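Chitin oligosaccharide binding protein NagB2 (Paenibacillus sp. FPU-7, PDB 7EHU) binds chitin oligosaccharides such as N,N'-diacetylchitobiose and N,N',N''-triacetylchitotriose, probably as the extracellular solute-binding component of a sugar uptake system. Local coordinates at residues D116-E120 with L121-D125; G246-D249 with P250-G254. All coordinates share one frame; numbering follows the deposited sequence.

Contact 1: D116-E120 with L121-D125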
loop_
_atom_site.group_PDB
_atom_site.type_symbol
_atom_site.label_atom_id
_atom_site.label_comp_id
_atom_site.label_asym_id
_atom_site.label_seq_id
_atom_site.Cartn_x
_atom_site.Cartn_y
_atom_site.Cartn_z
ATOM N N ASP A 116 -13.876 -15.864 -16.878
ATOM C CA ASP A 116 -15.211 -16.017 -17.450
ATOM C C ASP A 116 -16.202 -15.064 -16.795
ATOM O O ASP A 116 -17.077 -14.510 -17.470
ATOM C CB ASP A 116 -15.680 -17.467 -17.306
ATOM C CG ASP A 116 -15.224 -18.352 -18.456
ATOM O OD1 ASP A 116 -14.522 -17.854 -19.371
ATOM O OD2 ASP A 116 -15.583 -19.559 -18.454
ATOM N N ILE A 117 -16.084 -14.872 -15.481
ATOM C CA ILE A 117 -16.956 -13.923 -14.806
ATOM C C ILE A 117 -16.767 -12.529 -15.374
ATOM O O ILE A 117 -17.740 -11.796 -15.602
ATOM C CB ILE A 117 -16.711 -13.954 -13.287
ATOM C CG1 ILE A 117 -17.270 -15.248 -12.714
ATOM C CG2 ILE A 117 -17.319 -12.717 -12.608
ATOM C CD1 ILE A 117 -16.648 -15.639 -11.393
ATOM N N LEU A 118 -15.515 -12.134 -15.609
ATOM C CA LEU A 118 -15.284 -10.803 -16.148
ATOM C C LEU A 118 -15.901 -10.646 -17.530
ATOM O O LEU A 118 -16.474 -9.592 -17.846
ATOM C CB LEU A 118 -13.795 -10.479 -16.191
ATOM C CG LEU A 118 -13.111 -10.348 -14.826
ATOM C CD1 LEU A 118 -11.653 -9.999 -15.031
ATOM C CD2 LEU A 118 -13.770 -9.322 -13.922
ATOM N N LYS A 119 -15.785 -11.674 -18.377
ATOM C CA LYS A 119 -16.466 -11.648 -19.671
ATOM C C LYS A 119 -17.977 -11.506 -19.493
ATOM O O LYS A 119 -18.628 -10.697 -20.162
ATOM C CB LYS A 119 -16.119 -12.917 -20.465
ATOM C CG LYS A 119 -16.564 -12.889 -21.921
ATOM C CD LYS A 119 -16.440 -14.254 -22.601
ATOM C CE LYS A 119 -17.579 -14.467 -23.641
ATOM N NZ LYS A 119 -17.696 -15.870 -24.111
ATOM N N GLU A 120 -18.555 -12.285 -18.580
ATOM C CA GLU A 120 -19.996 -12.215 -18.337
ATOM C C GLU A 120 -20.428 -10.813 -17.921
ATOM O O GLU A 120 -21.491 -10.344 -18.332
ATOM C CB GLU A 120 -20.388 -13.211 -17.242
ATOM C CG GLU A 120 -21.885 -13.232 -16.928
ATOM C CD GLU A 120 -22.298 -14.379 -16.017
ATOM O OE1 GLU A 120 -21.709 -15.476 -16.103
ATOM O OE2 GLU A 120 -23.225 -14.172 -15.211
ATOM N N LEU A 121 -19.636 -10.146 -17.090
ATOM C CA LEU A 121 -19.999 -8.861 -16.511
ATOM C C LEU A 121 -19.521 -7.667 -17.336
ATOM O O LEU A 121 -19.733 -6.526 -16.926
ATOM C CB LEU A 121 -19.435 -8.757 -15.094
ATOM C CG LEU A 121 -19.981 -9.776 -14.101
ATOM C CD1 LEU A 121 -19.328 -9.569 -12.734
ATOM C CD2 LEU A 121 -21.489 -9.720 -13.991
ATOM N N GLY A 122 -18.873 -7.894 -18.477
ATOM C CA GLY A 122 -18.361 -6.802 -19.276
ATOM C C GLY A 122 -17.148 -6.088 -18.721
ATOM O O GLY A 122 -16.876 -4.955 -19.131
ATOM N N LEU A 123 -16.388 -6.737 -17.837
ATOM C CA LEU A 123 -15.317 -6.109 -17.071
ATOM C C LEU A 123 -13.921 -6.486 -17.556
ATOM O O LEU A 123 -12.942 -6.017 -16.977
ATOM C CB LEU A 123 -15.472 -6.479 -15.585
ATOM C CG LEU A 123 -16.612 -5.779 -14.840
ATOM C CD1 LEU A 123 -16.819 -6.453 -13.469
ATOM C CD2 LEU A 123 -16.362 -4.295 -14.664
ATOM N N GLU A 124 -13.790 -7.300 -18.609
ATOM C CA GLU A 124 -12.479 -7.875 -18.924
ATOM C C GLU A 124 -11.391 -6.831 -19.090
ATOM O O GLU A 124 -10.250 -7.034 -18.658
ATOM C CB GLU A 124 -12.539 -8.655 -20.237
ATOM C CG GLU A 124 -13.411 -9.838 -20.199
ATOM C CD GLU A 124 -13.499 -10.480 -21.542
ATOM O OE1 GLU A 124 -12.756 -11.461 -21.740
ATOM O OE2 GLU A 124 -14.257 -9.939 -22.400
ATOM N N ASP A 125 -11.710 -5.752 -19.789
ATOM C CA ASP A 125 -10.753 -4.734 -20.204
ATOM C C ASP A 125 -10.828 -3.450 -19.383
ATOM O O ASP A 125 -10.250 -2.433 -19.789
ATOM C CB ASP A 125 -11.009 -4.382 -21.670
ATOM C CG ASP A 125 -11.155 -5.609 -22.537
ATOM O OD1 ASP A 125 -10.116 -6.241 -22.776
ATOM O OD2 ASP A 125 -12.275 -5.933 -23.004
#
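L118 O takes L123 N in a nearly straight bond of 2.9 Å and, weakly, L121 N at 3.3 Å. The bond from L123 is the outer one of a Schellman motif that closes helix 115-121, with G122 leaving helical angles at a positive phi of 73°. The inner bond of the motif runs from G122 N to K119 O at 3.3 Å; the N-H points fairly straight at the oxygen, yet the donor stands above the carbonyl plane, 71° out of it. Apart from this pair, L121 N makes its stronger bond to I117 O, also at 2.9 Å, and so keeps the last regular turn of the helix.

Two apolar pairs line the inner side of the cap. I117 and L121 run side by side in the same direction, CG2 of I117 meeting CD1 of L121 at 3.7 Å. L118 and L123 cross at about a right angle instead, the CD2 branch of L118 reaching the CB of L123. I336 of helix 326-339 covers both L121 and L123, while I139 and L142 of strand 138-154 pack on L118, so the hydrophobic side of the cap faces the body of the protein.

On the exposed side E124 lies alongside K119. With its CG beside its own backbone N (chi1 -65°), the glutamate brings its methylene against the last turn, CG standing 3.5 Å from K119 N. Its carboxylate rests on the aliphatic base of the lysine rather than on the ammonium group: CD of E124 is 3.7 Å from CB of K119, and OE2 of E124 lies 3.8 Å from CG of K119.

Contact 2: G246-D249 with P250-G254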
loop_
_atom_site.group_PDB
_atom_site.type_symbol
_atom_site.label_atom_id
_atom_site.label_comp_id
_atom_site.label_asym_id
_atom_site.label_seq_id
_atom_site.Cartn_x
_atom_site.Cartn_y
_atom_site.Cartn_z
ATOM N N GLY A 246 18.152 12.234 13.654
ATOM C CA GLY A 246 16.924 12.809 14.173
ATOM C C GLY A 246 15.952 13.270 13.109
ATOM O O GLY A 246 15.024 14.032 13.401
ATOM N N TYR A 247 16.121 12.815 11.872
ATOM C CA TYR A 247 15.212 13.216 10.806
ATOM C C TYR A 247 13.914 12.411 10.861
ATOM O O TYR A 247 12.834 12.971 10.696
ATOM C CB TYR A 247 15.919 13.105 9.454
ATOM C CG TYR A 247 17.164 13.974 9.268
ATOM C CD1 TYR A 247 17.334 15.170 9.968
ATOM C CD2 TYR A 247 18.147 13.616 8.353
ATOM C CE1 TYR A 247 18.445 15.971 9.763
ATOM C CE2 TYR A 247 19.267 14.405 8.149
ATOM C CZ TYR A 247 19.407 15.580 8.867
ATOM O OH TYR A 247 20.484 16.416 8.686
ATOM N N ILE A 248 13.993 11.106 11.117
ATOM C CA ILE A 248 12.813 10.310 11.437
ATOM C C ILE A 248 12.443 10.568 12.896
ATOM O O ILE A 248 13.318 10.624 13.764
ATOM C CB ILE A 248 13.081 8.816 11.168
ATOM C CG1 ILE A 248 13.213 8.553 9.668
ATOM C CG2 ILE A 248 11.974 7.946 11.755
ATOM C CD1 ILE A 248 13.823 7.179 9.304
ATOM N N ASP A 249 11.146 10.777 13.166
ATOM C CA ASP A 249 10.606 11.008 14.510
ATOM C C ASP A 249 11.259 10.045 15.500
ATOM O O ASP A 249 11.180 8.830 15.314
ATOM C CB ASP A 249 9.096 10.760 14.482
ATOM C CG ASP A 249 8.399 11.125 15.778
ATOM O OD1 ASP A 249 9.059 11.267 16.822
ATOM O OD2 ASP A 249 7.155 11.271 15.734
ATOM N N PRO A 250 11.915 10.539 16.559
ATOM C CA PRO A 250 12.551 9.618 17.518
ATOM C C PRO A 250 11.591 8.660 18.162
ATOM O O PRO A 250 12.046 7.657 18.719
ATOM C CB PRO A 250 13.168 10.547 18.579
ATOM C CG PRO A 250 12.429 11.826 18.453
ATOM C CD PRO A 250 12.119 11.944 16.961
ATOM N N ASN A 251 10.287 8.925 18.155
ATOM C CA ASN A 251 9.365 7.971 18.749
ATOM C C ASN A 251 8.718 7.057 17.726
ATOM O O ASN A 251 7.670 6.470 18.015
ATOM C CB ASN A 251 8.308 8.663 19.590
ATOM C CG ASN A 251 7.736 7.753 20.670
ATOM O OD1 ASN A 251 8.364 6.783 21.106
ATOM N ND2 ASN A 251 6.537 8.087 21.123
ATOM N N VAL A 252 9.362 6.874 16.570
ATOM C CA VAL A 252 8.843 5.992 15.523
ATOM C C VAL A 252 8.439 4.628 16.075
ATOM O O VAL A 252 7.391 4.085 15.705
ATOM C CB VAL A 252 9.865 5.879 14.375
ATOM C CG1 VAL A 252 11.236 5.449 14.886
ATOM C CG2 VAL A 252 9.356 4.908 13.288
ATOM N N LEU A 253 9.258 4.043 16.955
ATOM C CA LEU A 253 8.961 2.696 17.439
ATOM C C LEU A 253 7.906 2.690 18.542
ATOM O O LEU A 253 7.436 1.608 18.915
ATOM C CB LEU A 253 10.236 1.969 17.897
ATOM C CG LEU A 253 11.320 1.785 16.832
ATOM C CD1 LEU A 253 12.518 1.029 17.415
ATOM C CD2 LEU A 253 10.789 1.045 15.601
ATOM N N GLY A 254 7.493 3.857 19.027
ATOM C CA GLY A 254 6.450 3.960 20.027
ATOM C C GLY A 254 5.099 4.352 19.471
ATOM O O GLY A 254 4.160 4.565 20.250
#
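D249 accepts two backbone amides by hydrogen bonds, N251 N on its side chain and V252 N on its carbonyl. OD1 of D249 meets N251 N at 3.0 Å in an almost straight bond (171° at the hydrogen), the donor standing above the carboxylate plane; this bond makes an Asx turn. It is superposed on a type I beta turn from D249 to V252, with P250 and N251 at the corners, closed by D249 O and V252 N at 3.0 Å. The aspartate's CG lies anti to its backbone N (chi1 -173°), beside the carbonyl carbon, and the carboxylate thereby reaches forward over the following peptides. A leucine in place of D249 would probably leave the amide of N251 without its side-chain acceptor and the start of the turn less firmly fixed.

Close contacts without hydrogen bonds accompany them. OD1 of D249 lies 3.0 Å from P250 N, a local, non-bonding approach because the proline nitrogen has no hydrogen to give, and CG of P250 comes within 3.8 Å of OD1 of D249. The apolar contact is between CG2 of I248 and CB of V252, 3.9 Å apart. CG1 of V252 sits 3.4 Å from D249 O, next to the carbonyl its own amide holds.

The turn lies in the loop between helix 230-244 and helix 257-265. I248 packs on L239 and L242, and V252 on K243, all of helix 230-244; backbone bonds of Y247 and D249 to I188 fasten the loop to strand 188-189.

In the fold
From the N terminus, the chain first meets contact 1, where residues 116-125 end helix 115-121 and turn toward strand 134-135. About 120 residues later, contact 2 shapes 246-254 between helix 230-244 and helix 257-265. Each is one continuous stretch enclosing no intervening residues; they follow in series, neither nesting nor crossing. Contacts 1 and 2 lie on opposite sides of the chain's centre. The centres of contacts 1 and 2 are about 47 Å apart. The nearest atoms of contacts 1 and 2 are about 38 Å apart. Contact 1 joins a helix end to helix 326-339 and strand 138-154; contact 2 joins an interhelical loop to helix 230-244 and strand 188-189.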